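Local coordinates for cell division protein FtsZ 1 (Methanocaldococcus jannaschii, PDB 2VAP) that binds GTP and probably hydrolyses it while polymerising into the Z ring that marks the site of cell division, at residues 246-250 with 338-344; 170-174 with 346-351; 266-270 with 306-310; 115-121 with 146-150. All coordinates share one frame; numbering follows the deposited sequence.

Contact 1 of 4, residues 246-250 with 338-344; sequences GGLAM and TGVQSRI
Two torsions set Gln341 against Leu248. With CG held between the backbone N and the carbonyl carbon, and the chain bent sharply at chi2 (-91°), the amide of Gln341 folds back toward the start of the opposite segment. There OE1 accepts the N-H of Leu248 at 2.8 Å in a nearly straight bond (167°), although the donor sits above the amide plane and so does not follow a lone pair. The same oxygen lies 3.6 Å from Gly247 CA, and Leu248 CB rests alongside Gln341 CB.

Backbone bonds flank this grip. Gly339 N bonds to Gly246 O at 2.8 Å and Val340 N to Leu248 O at 3.1 Å. Val340 CG2 leans against that carbonyl oxygen, 3.3 Å from Leu248 O. The chain turns a corner at Leu248. Gly247 and Ala249 form backbone hydrogen bonds with residues 185-189, at the edge of the parallel GTPase sheet, whereas Met250 bonds to Ile337 in the mixed sheet of the C-terminal domain. The contact therefore lies at the seam between the two domains of the FtsZ fold.

On the apolar side, Leu248 swings CG opposite its own N (chi1 -168°), which carries CD2 over Ile344, 3.8 Å from Ile344 CG2, the two side chains crossing at about a right angle. Met250, extended beyond CG, comes tip to tip with the same isoleucine, its CE 3.9 Å from Ile344 CD1. Val277 and Leu351 pack on both Met250 and Ile344.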
loop_
_atom_site.group_PDB
_atom_site.type_symbol
_atom_site.label_atom_id
_atom_site.label_comp_id
_atom_site.label_asym_id
_atom_site.label_seq_id
_atom_site.Cartn_x
_atom_site.Cartn_y
_atom_site.Cartn_z
ATOM N N GLY A 246 -4.656 -1.150 -12.788
ATOM C CA GLY A 246 -3.233 -1.270 -12.473
ATOM C C GLY A 246 -2.724 -2.698 -12.422
ATOM O O GLY A 246 -1.518 -2.933 -12.523
ATOM N N GLY A 247 -3.643 -3.649 -12.258
ATOM C CA GLY A 247 -3.306 -5.071 -12.230
ATOM C C GLY A 247 -2.378 -5.418 -11.084
ATOM O O GLY A 247 -2.671 -5.113 -9.929
ATOM N N LEU A 248 -1.257 -6.054 -11.411
ATOM C CA LEU A 248 -0.231 -6.366 -10.424
ATOM C C LEU A 248 0.787 -5.234 -10.352
ATOM O O LEU A 248 1.215 -4.705 -11.382
ATOM C CB LEU A 248 0.460 -7.694 -10.754
ATOM C CG LEU A 248 1.371 -8.310 -9.686
ATOM C CD1 LEU A 248 0.570 -8.844 -8.502
ATOM C CD2 LEU A 248 2.221 -9.413 -10.291
ATOM N N ALA A 249 1.162 -4.866 -9.130
ATOM C CA ALA A 249 2.109 -3.780 -8.900
ATOM C C ALA A 249 3.175 -4.167 -7.882
ATOM O O ALA A 249 2.941 -5.006 -7.011
ATOM C CB ALA A 249 1.377 -2.523 -8.450
ATOM N N MET A 250 4.350 -3.555 -8.014
ATOM C CA MET A 250 5.446 -3.739 -7.064
ATOM C C MET A 250 6.092 -2.394 -6.750
ATOM O O MET A 250 5.942 -1.433 -7.513
ATOM C CB MET A 250 6.484 -4.726 -7.607
ATOM C CG MET A 250 5.998 -6.166 -7.655
ATOM S SD MET A 250 7.215 -7.289 -8.359
ATOM C CE MET A 250 6.220 -8.758 -8.589
ATOM N N THR A 338 3.170 -0.396 -12.050
ATOM C CA THR A 338 1.923 -1.134 -12.287
ATOM C C THR A 338 1.899 -1.880 -13.623
ATOM O O THR A 338 2.686 -1.588 -14.528
ATOM C CB THR A 338 0.682 -0.207 -12.207
ATOM O OG1 THR A 338 0.732 0.764 -13.260
ATOM C CG2 THR A 338 0.613 0.507 -10.859
ATOM N N GLY A 339 0.986 -2.846 -13.730
ATOM C CA GLY A 339 0.782 -3.610 -14.960
ATOM C C GLY A 339 1.864 -4.631 -15.263
ATOM O O GLY A 339 2.139 -4.916 -16.430
ATOM N N VAL A 340 2.468 -5.192 -14.217
ATOM C CA VAL A 340 3.579 -6.140 -14.382
ATOM C C VAL A 340 3.153 -7.615 -14.377
ATOM O O VAL A 340 4.006 -8.507 -14.358
ATOM C CB VAL A 340 4.718 -5.912 -13.341
ATOM C CG1 VAL A 340 5.361 -4.544 -13.535
ATOM C CG2 VAL A 340 4.214 -6.089 -11.908
ATOM N N GLN A 341 1.844 -7.863 -14.406
ATOM C CA GLN A 341 1.309 -9.233 -14.377
ATOM C C GLN A 341 1.708 -10.081 -15.592
ATOM O O GLN A 341 1.726 -11.311 -15.514
ATOM C CB GLN A 341 -0.217 -9.238 -14.193
ATOM C CG GLN A 341 -1.022 -8.556 -15.303
ATOM C CD GLN A 341 -1.281 -7.081 -15.037
ATOM O OE1 GLN A 341 -0.659 -6.471 -14.166
ATOM N NE2 GLN A 341 -2.209 -6.502 -15.792
ATOM N N SER A 342 2.029 -9.417 -16.701
ATOM C CA SER A 342 2.444 -10.100 -17.929
ATOM C C SER A 342 3.850 -10.700 -17.823
ATOM O O SER A 342 4.228 -11.556 -18.628
ATOM C CB SER A 342 2.360 -9.151 -19.129
ATOM O OG SER A 342 3.199 -8.024 -18.953
ATOM N N ARG A 343 4.611 -10.253 -16.826
ATOM C CA ARG A 343 5.976 -10.731 -16.608
ATOM C C ARG A 343 6.100 -11.574 -15.332
ATOM O O ARG A 343 7.207 -11.935 -14.922
ATOM C CB ARG A 343 6.957 -9.550 -16.565
ATOM C CG ARG A 343 6.945 -8.652 -17.802
ATOM C CD ARG A 343 7.627 -9.307 -18.998
ATOM N NE ARG A 343 7.551 -8.470 -20.196
ATOM C CZ ARG A 343 8.477 -7.587 -20.564
ATOM N NH1 ARG A 343 9.569 -7.408 -19.831
ATOM N NH2 ARG A 343 8.307 -6.876 -21.671
ATOM N N ILE A 344 4.960 -11.887 -14.717
ATOM C CA ILE A 344 4.921 -12.643 -13.462
ATOM C C ILE A 344 3.944 -13.818 -13.543
ATOM O O ILE A 344 2.847 -13.689 -14.091
ATOM C CB ILE A 344 4.553 -11.726 -12.250
ATOM C CG1 ILE A 344 5.663 -10.701 -11.963
ATOM C CG2 ILE A 344 4.222 -12.547 -10.996
ATOM C CD1 ILE A 344 6.996 -11.290 -11.480
#

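Contact 2 of 4, residues 170-174 with 346-351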
loop_
_atom_site.group_PDB
_atom_site.type_symbol
_atom_site.label_atom_id
_atom_site.label_comp_id
_atom_site.label_asym_id
_atom_site.label_seq_id
_atom_site.Cartn_x
_atom_site.Cartn_y
_atom_site.Cartn_z
ATOM N N MET A 170 3.619 -19.839 2.630
ATOM C CA MET A 170 3.716 -19.301 1.271
ATOM C C MET A 170 2.566 -19.777 0.380
ATOM O O MET A 170 1.998 -18.982 -0.372
ATOM C CB MET A 170 5.074 -19.636 0.641
ATOM C CG MET A 170 5.289 -19.048 -0.758
ATOM S SD MET A 170 5.159 -17.246 -0.849
ATOM C CE MET A 170 6.754 -16.753 -0.202
ATOM N N LYS A 171 2.226 -21.063 0.473
ATOM C CA LYS A 171 1.108 -21.630 -0.286
ATOM C C LYS A 171 -0.202 -20.922 0.056
ATOM O O LYS A 171 -0.950 -20.524 -0.839
ATOM C CB LYS A 171 0.988 -23.139 -0.040
ATOM C CG LYS A 171 -0.057 -23.834 -0.907
ATOM C CD LYS A 171 -0.184 -25.308 -0.549
ATOM C CE LYS A 171 -1.296 -25.986 -1.343
ATOM N NZ LYS A 171 -0.970 -26.118 -2.791
ATOM N N ASN A 172 -0.465 -20.761 1.353
ATOM C CA ASN A 172 -1.636 -20.020 1.823
ATOM C C ASN A 172 -1.642 -18.575 1.323
ATOM O O ASN A 172 -2.669 -18.081 0.856
ATOM C CB ASN A 172 -1.734 -20.066 3.353
ATOM C CG ASN A 172 -2.206 -21.419 3.879
ATOM O OD1 ASN A 172 -2.084 -21.706 5.069
ATOM N ND2 ASN A 172 -2.749 -22.253 2.995
ATOM N N ALA A 173 -0.487 -17.917 1.408
ATOM C CA ALA A 173 -0.329 -16.536 0.942
ATOM C C ALA A 173 -0.644 -16.381 -0.544
ATOM O O ALA A 173 -1.322 -15.433 -0.945
ATOM C CB ALA A 173 1.078 -16.039 1.231
ATOM N N MET A 174 -0.148 -17.318 -1.350
ATOM C CA MET A 174 -0.320 -17.267 -2.801
ATOM C C MET A 174 -1.751 -17.572 -3.234
ATOM O O MET A 174 -2.226 -17.034 -4.236
ATOM C CB MET A 174 0.672 -18.203 -3.498
ATOM C CG MET A 174 2.122 -17.724 -3.447
ATOM S SD MET A 174 2.379 -16.065 -4.120
ATOM C CE MET A 174 1.929 -16.301 -5.840
ATOM N N PHE A 346 2.017 -16.723 -11.044
ATOM C CA PHE A 346 1.634 -17.105 -9.686
ATOM C C PHE A 346 1.833 -18.607 -9.490
ATOM O O PHE A 346 1.212 -19.414 -10.185
ATOM C CB PHE A 346 0.163 -16.747 -9.428
ATOM C CG PHE A 346 -0.088 -15.284 -9.137
ATOM C CD1 PHE A 346 0.762 -14.289 -9.619
ATOM C CD2 PHE A 346 -1.209 -14.903 -8.406
ATOM C CE1 PHE A 346 0.512 -12.944 -9.353
ATOM C CE2 PHE A 346 -1.470 -13.562 -8.139
ATOM C CZ PHE A 346 -0.608 -12.580 -8.613
ATOM N N THR A 347 2.707 -18.975 -8.554
ATOM C CA THR A 347 2.932 -20.384 -8.208
ATOM C C THR A 347 2.717 -20.609 -6.712
ATOM O O THR A 347 2.591 -19.649 -5.950
ATOM C CB THR A 347 4.354 -20.876 -8.597
ATOM O OG1 THR A 347 5.332 -20.266 -7.745
ATOM C CG2 THR A 347 4.674 -20.565 -10.059
ATOM N N ASP A 348 2.683 -21.875 -6.298
ATOM C CA ASP A 348 2.510 -22.234 -4.888
ATOM C C ASP A 348 3.704 -21.840 -4.015
ATOM O O ASP A 348 3.571 -21.715 -2.796
ATOM C CB ASP A 348 2.231 -23.735 -4.743
ATOM C CG ASP A 348 0.846 -24.129 -5.237
ATOM O OD1 ASP A 348 -0.067 -23.275 -5.241
ATOM O OD2 ASP A 348 0.670 -25.306 -5.615
ATOM N N THR A 349 4.862 -21.644 -4.646
ATOM C CA THR A 349 6.095 -21.300 -3.934
ATOM C C THR A 349 6.450 -19.814 -4.043
ATOM O O THR A 349 7.506 -19.384 -3.568
ATOM C CB THR A 349 7.292 -22.158 -4.414
ATOM O OG1 THR A 349 7.472 -21.988 -5.826
ATOM C CG2 THR A 349 7.063 -23.633 -4.103
ATOM N N GLY A 350 5.565 -19.034 -4.662
ATOM C CA GLY A 350 5.752 -17.588 -4.770
ATOM C C GLY A 350 5.636 -17.044 -6.181
ATOM O O GLY A 350 5.090 -17.699 -7.071
ATOM N N LEU A 351 6.152 -15.832 -6.377
ATOM C CA LEU A 351 6.107 -15.165 -7.676
ATOM C C LEU A 351 7.288 -15.580 -8.546
ATOM O O LEU A 351 8.443 -15.507 -8.119
ATOM C CB LEU A 351 6.083 -13.641 -7.502
ATOM C CG LEU A 351 4.977 -13.026 -6.636
ATOM C CD1 LEU A 351 5.301 -11.575 -6.309
ATOM C CD2 LEU A 351 3.607 -13.140 -7.292
#
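Met170 opens the contact by laying its CG against the backbone of the turn, 3.6 Å from Thr349 C. Its chain then bends at both chi2 and chi3, which brings SD beside Gly350 CA at 4.0 Å.

One residue on, Lys171 runs extended from the helix alongside Asp348, both side chains pointing the same way. A final bend at chi4 turns NZ to Asp348 OD2, a salt bridge of 3.4 Å between two exposed residues, long enough that it probably contributes only modestly. Nearer the helix backbone, Lys171 CA makes a C-H...O contact with Asp348 O.

Met174, a full helical turn beyond Met170, is buried against the hairpin. All three of its torsions lie near -60°, and this compact curl presses CG onto Thr347 O at 3.2 Å and SD over Gly350 CA. Its methyl CE lies 4.0 Å from Phe346 CG and 3.9 Å from Leu351 CD2, and Met174 also packs on Leu160 of strand 153-160.

The surface that receives these methionines is braced from within. Gly350 O accepts both Thr347 N and, at 2.7 Å, Thr347 OG1, the two donors arriving from opposite faces of its carbonyl plane. Phe346 also makes a cation-pi contact with Lys181, farther along the same helix. Residues 344-353 thus form a beta hairpin closed by a type I turn, docked on helix 167-181 of the GTPase domain just beyond the GTP-binding residues Glu165 and Arg169.

Contact 3 of 4, residues 266-270 with 306-310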
loop_
_atom_site.group_PDB
_atom_site.type_symbol
_atom_site.label_atom_id
_atom_site.label_comp_id
_atom_site.label_asym_id
_atom_site.label_seq_id
_atom_site.Cartn_x
_atom_site.Cartn_y
_atom_site.Cartn_z
ATOM N N VAL A 266 16.608 7.999 -6.727
ATOM C CA VAL A 266 15.865 7.365 -7.819
ATOM C C VAL A 266 16.590 6.127 -8.366
ATOM O O VAL A 266 15.948 5.140 -8.734
ATOM C CB VAL A 266 15.483 8.373 -8.953
ATOM C CG1 VAL A 266 16.716 8.907 -9.680
ATOM C CG2 VAL A 266 14.510 7.739 -9.937
ATOM N N SER A 267 17.922 6.183 -8.397
ATOM C CA SER A 267 18.740 5.041 -8.807
ATOM C C SER A 267 18.528 3.861 -7.858
ATOM O O SER A 267 18.342 2.727 -8.302
ATOM C CB SER A 267 20.222 5.424 -8.859
ATOM O OG SER A 267 21.023 4.326 -9.261
ATOM N N MET A 268 18.542 4.148 -6.557
ATOM C CA MET A 268 18.305 3.140 -5.524
ATOM C C MET A 268 16.893 2.557 -5.621
ATOM O O MET A 268 16.704 1.350 -5.458
ATOM C CB MET A 268 18.556 3.730 -4.131
ATOM C CG MET A 268 18.520 2.714 -2.992
ATOM S SD MET A 268 18.719 3.462 -1.361
ATOM C CE MET A 268 20.474 3.828 -1.359
ATOM N N ALA A 269 15.915 3.418 -5.899
ATOM C CA ALA A 269 14.520 2.997 -6.053
ATOM C C ALA A 269 14.319 2.076 -7.258
ATOM O O ALA A 269 13.644 1.050 -7.153
ATOM C CB ALA A 269 13.602 4.214 -6.147
ATOM N N LEU A 270 14.910 2.442 -8.395
ATOM C CA LEU A 270 14.812 1.645 -9.622
ATOM C C LEU A 270 15.528 0.299 -9.508
ATOM O O LEU A 270 15.114 -0.685 -10.127
ATOM C CB LEU A 270 15.346 2.432 -10.824
ATOM C CG LEU A 270 14.438 3.521 -11.407
ATOM C CD1 LEU A 270 15.247 4.541 -12.195
ATOM C CD2 LEU A 270 13.336 2.918 -12.274
ATOM N N THR A 306 14.202 10.322 -14.922
ATOM C CA THR A 306 14.995 9.097 -14.810
ATOM C C THR A 306 14.106 7.852 -14.893
ATOM O O THR A 306 14.439 6.893 -15.593
ATOM C CB THR A 306 15.840 9.082 -13.508
ATOM O OG1 THR A 306 16.638 10.271 -13.440
ATOM C CG2 THR A 306 16.760 7.866 -13.462
ATOM N N VAL A 307 12.976 7.880 -14.187
ATOM C CA VAL A 307 12.007 6.782 -14.225
ATOM C C VAL A 307 11.416 6.624 -15.628
ATOM O O VAL A 307 11.325 5.508 -16.146
ATOM C CB VAL A 307 10.875 6.968 -13.177
ATOM C CG1 VAL A 307 9.781 5.922 -13.360
ATOM C CG2 VAL A 307 11.434 6.894 -11.765
ATOM N N SER A 308 11.039 7.748 -16.238
ATOM C CA SER A 308 10.428 7.756 -17.570
ATOM C C SER A 308 11.348 7.185 -18.651
ATOM O O SER A 308 10.892 6.461 -19.538
ATOM C CB SER A 308 9.978 9.169 -17.949
ATOM O OG SER A 308 9.248 9.163 -19.165
ATOM N N SER A 309 12.637 7.511 -18.565
ATOM C CA SER A 309 13.634 7.022 -19.518
ATOM C C SER A 309 13.888 5.522 -19.364
ATOM O O SER A 309 14.155 4.827 -20.346
ATOM C CB SER A 309 14.945 7.798 -19.372
ATOM O OG SER A 309 15.492 7.640 -18.074
ATOM N N ARG A 310 13.796 5.036 -18.127
ATOM C CA ARG A 310 14.030 3.627 -17.819
ATOM C C ARG A 310 12.845 2.746 -18.223
ATOM O O ARG A 310 13.033 1.636 -18.730
ATOM C CB ARG A 310 14.363 3.455 -16.329
ATOM C CG ARG A 310 14.660 2.024 -15.881
ATOM C CD ARG A 310 15.882 1.434 -16.580
ATOM N NE ARG A 310 16.056 0.014 -16.273
ATOM C CZ ARG A 310 15.478 -0.984 -16.939
ATOM N NH1 ARG A 310 14.670 -0.736 -17.963
ATOM N NH2 ARG A 310 15.705 -2.238 -16.576
#
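Arg310 brings the flat group of this contact, its guanidinium, but neither face nor edge of it meets the opposite helix. NH1 pairs instead with Asp280 in a salt bridge, and the arginine touches Leu270 through its aliphatic root, CG lying 3.9 Å from Leu270 CD2. The two side chains slide past each other in opposite directions; the bend of Arg310 at chi2 (62°) turns the charged end aside while CG stays on the leucine.

The rest is methyl packing between branched residues. Val266 spreads its two branches over consecutive residues of the other helix: CG1 sits 3.9 Å from Thr306 CG2, and CG2 comes to 3.7 Å from Val307 CG2, the closest approach here. Thr306 CG2 also meets Leu270 CD1 at 3.9 Å, so that this single methyl lies between residues one turn apart. Thr306 OG1 is hydrogen-bonded within its own helix to Glu302 O, while its methyl faces the other helix.

No hydrogen bond crosses between the segments. The short axes approach to 10.9 Å at a crossing angle of -38°, a separation bridged by side chains alone. Helices 261-270 and 297-310 lie next to one another on the mixed sheet of the C-terminal domain, with Leu270 and Val307 both resting on Leu335 of strand 331-338 and Ile279 packing against Leu270 and Arg310.

Contact 4 of 4, residues 115-121 with 146-150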
loop_
_atom_site.group_PDB
_atom_site.type_symbol
_atom_site.label_atom_id
_atom_site.label_comp_id
_atom_site.label_asym_id
_atom_site.label_seq_id
_atom_site.Cartn_x
_atom_site.Cartn_y
_atom_site.Cartn_z
ATOM N N ILE A 115 -18.241 -4.388 8.086
ATOM C CA ILE A 115 -17.127 -3.962 7.234
ATOM C C ILE A 115 -17.614 -2.932 6.208
ATOM O O ILE A 115 -16.991 -1.882 6.037
ATOM C CB ILE A 115 -16.431 -5.166 6.531
ATOM C CG1 ILE A 115 -15.808 -6.106 7.570
ATOM C CG2 ILE A 115 -15.361 -4.679 5.546
ATOM C CD1 ILE A 115 -15.429 -7.482 7.033
ATOM N N LYS A 116 -18.736 -3.233 5.555
ATOM C CA LYS A 116 -19.343 -2.335 4.567
ATOM C C LYS A 116 -19.665 -0.963 5.160
ATOM O O LYS A 116 -19.384 0.065 4.541
ATOM C CB LYS A 116 -20.605 -2.967 3.968
ATOM C CG LYS A 116 -21.223 -2.177 2.818
ATOM C CD LYS A 116 -22.543 -2.786 2.377
ATOM C CE LYS A 116 -23.250 -1.896 1.368
ATOM N NZ LYS A 116 -24.564 -2.459 0.952
ATOM N N ALA A 117 -20.243 -0.959 6.361
ATOM C CA ALA A 117 -20.622 0.276 7.049
ATOM C C ALA A 117 -19.421 1.165 7.374
ATOM O O ALA A 117 -19.527 2.392 7.345
ATOM C CB ALA A 117 -21.409 -0.042 8.316
ATOM N N ALA A 118 -18.285 0.538 7.672
ATOM C CA ALA A 118 -17.065 1.257 8.045
ATOM C C ALA A 118 -16.360 1.901 6.851
ATOM O O ALA A 118 -15.624 2.879 7.014
ATOM C CB ALA A 118 -16.111 0.330 8.783
ATOM N N ILE A 119 -16.582 1.351 5.660
ATOM C CA ILE A 119 -15.918 1.846 4.448
ATOM C C ILE A 119 -16.878 2.522 3.468
ATOM O O ILE A 119 -16.458 3.022 2.423
ATOM C CB ILE A 119 -15.091 0.736 3.729
ATOM C CG1 ILE A 119 -15.998 -0.383 3.201
ATOM C CG2 ILE A 119 -14.007 0.191 4.660
ATOM C CD1 ILE A 119 -15.335 -1.296 2.181
ATOM N N GLN A 120 -18.161 2.542 3.827
ATOM C CA GLN A 120 -19.203 3.186 3.029
ATOM C C GLN A 120 -18.826 4.624 2.669
ATOM O O GLN A 120 -18.281 5.358 3.497
ATOM C CB GLN A 120 -20.537 3.166 3.787
ATOM C CG GLN A 120 -21.768 3.477 2.933
ATOM C CD GLN A 120 -22.221 2.296 2.091
ATOM O OE1 GLN A 120 -22.186 2.348 0.861
ATOM N NE2 GLN A 120 -22.647 1.225 2.751
ATOM N N ASP A 121 -19.112 5.001 1.423
ATOM C CA ASP A 121 -18.877 6.357 0.904
ATOM C C ASP A 121 -17.407 6.704 0.650
ATOM O O ASP A 121 -17.086 7.845 0.310
ATOM C CB ASP A 121 -19.545 7.426 1.791
ATOM C CG ASP A 121 -21.042 7.208 1.951
ATOM O OD1 ASP A 121 -21.712 6.841 0.962
ATOM O OD2 ASP A 121 -21.550 7.412 3.074
ATOM N N ILE A 146 -16.077 -6.333 -0.934
ATOM C CA ILE A 146 -17.010 -5.357 -0.365
ATOM C C ILE A 146 -16.704 -3.946 -0.883
ATOM O O ILE A 146 -17.618 -3.188 -1.225
ATOM C CB ILE A 146 -16.999 -5.400 1.189
ATOM C CG1 ILE A 146 -17.550 -6.742 1.689
ATOM C CG2 ILE A 146 -17.810 -4.244 1.777
ATOM C CD1 ILE A 146 -17.223 -7.061 3.143
ATOM N N SER A 147 -15.414 -3.615 -0.952
ATOM C CA SER A 147 -14.958 -2.326 -1.472
ATOM C C SER A 147 -15.358 -2.122 -2.932
ATOM O O SER A 147 -15.833 -1.048 -3.305
ATOM C CB SER A 147 -13.440 -2.191 -1.319
ATOM O OG SER A 147 -12.977 -0.987 -1.909
ATOM N N LYS A 148 -15.167 -3.154 -3.752
ATOM C CA LYS A 148 -15.544 -3.095 -5.165
ATOM C C LYS A 148 -17.039 -2.842 -5.342
ATOM O O LYS A 148 -17.444 -2.068 -6.213
ATOM C CB LYS A 148 -15.137 -4.380 -5.894
ATOM C CG LYS A 148 -13.648 -4.484 -6.231
ATOM C CD LYS A 148 -13.171 -3.376 -7.177
ATOM C CE LYS A 148 -13.727 -3.535 -8.583
ATOM N NZ LYS A 148 -13.474 -2.322 -9.411
ATOM N N LYS A 149 -17.846 -3.482 -4.495
ATOM C CA LYS A 149 -19.307 -3.398 -4.570
ATOM C C LYS A 149 -19.885 -2.052 -4.121
ATOM O O LYS A 149 -21.048 -1.754 -4.396
ATOM C CB LYS A 149 -19.951 -4.545 -3.781
ATOM C CG LYS A 149 -19.804 -5.913 -4.444
ATOM C CD LYS A 149 -20.173 -7.052 -3.497
ATOM C CE LYS A 149 -21.682 -7.211 -3.346
ATOM N NZ LYS A 149 -22.026 -8.335 -2.434
ATOM N N ILE A 150 -19.083 -1.245 -3.427
ATOM C CA ILE A 150 -19.500 0.115 -3.070
ATOM C C ILE A 150 -18.944 1.163 -4.047
ATOM O O ILE A 150 -19.106 2.369 -3.840
ATOM C CB ILE A 150 -19.173 0.488 -1.593
ATOM C CG1 ILE A 150 -17.666 0.421 -1.327
ATOM C CG2 ILE A 150 -19.960 -0.401 -0.627
ATOM C CD1 ILE A 150 -17.192 1.312 -0.201
HETATM O O HOH W 1 -22.718 -3.118 -1.745
#
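Ile119 and Ile150 form the tight end of this contact, their side chains crossing at about a right angle. Ile150 carries CG1 between its backbone N and carbonyl carbon (chi1 61°), and this drives CD1 onto the end of the first helix, 3.2 Å from Ile119 O and 4.0 Å from Ile119 CG1. That carbonyl oxygen also takes a hydrogen bond from Ser122 OG. Ile119 answers with its own CD1, which settles 3.8 Å from Ser147 CA and 3.9 Å from Ile146 CG2.

Ile146 extends the apolar seam by one helical turn. Its CG2 fits against the backbone of the facing helix at Lys116 CA, 3.7 Å away, while CD1 reaches Ile115 CG2 at 3.9 Å, again with the side chains at about a right angle. On the buried side Ile119 continues onto Thr41 and Val43 of strand 40-45, and Ser147 OG bonds to Thr154, tying both helices to the parallel sheet of the Rossmann-like GTPase domain.

Toward solvent the fit relaxes. Lys116, fully extended, slides past Ile150 with only its methylene groups near Ile150 CG2, and its NZ reaches Lys149 O through a water held weakly at both ends. Gln120 and Asp121, past the helix end, are exposed and poorly ordered, and the amide of Gln120 only brushes Ile150. With no direct hydrogen bond between the segments, cohesion here probably rests on apolar packing among four isoleucines, the solvent edge adding little.

In the fold
Following the chain from the N terminus, contact 4 comes first and closes a short loop around strand 124-130, joining two neighbouring helices of the GTPase domain. It is finished before the others begin. Contact 2 then opens on helix 167-181 and closes only at the C-terminal hairpin. Within that long excursion lies contact 1, from 246-250 to 338-344, and within that again contact 3, which pairs the two helices on the mixed sheet; none of the loops cross. Contacts 1 and 2 touch through apolar packing and together bind the C-terminal part to the GTPase domain. Contacts 3 and 4, with centres about 36 Å apart, lie on opposite sides of the chain's centre.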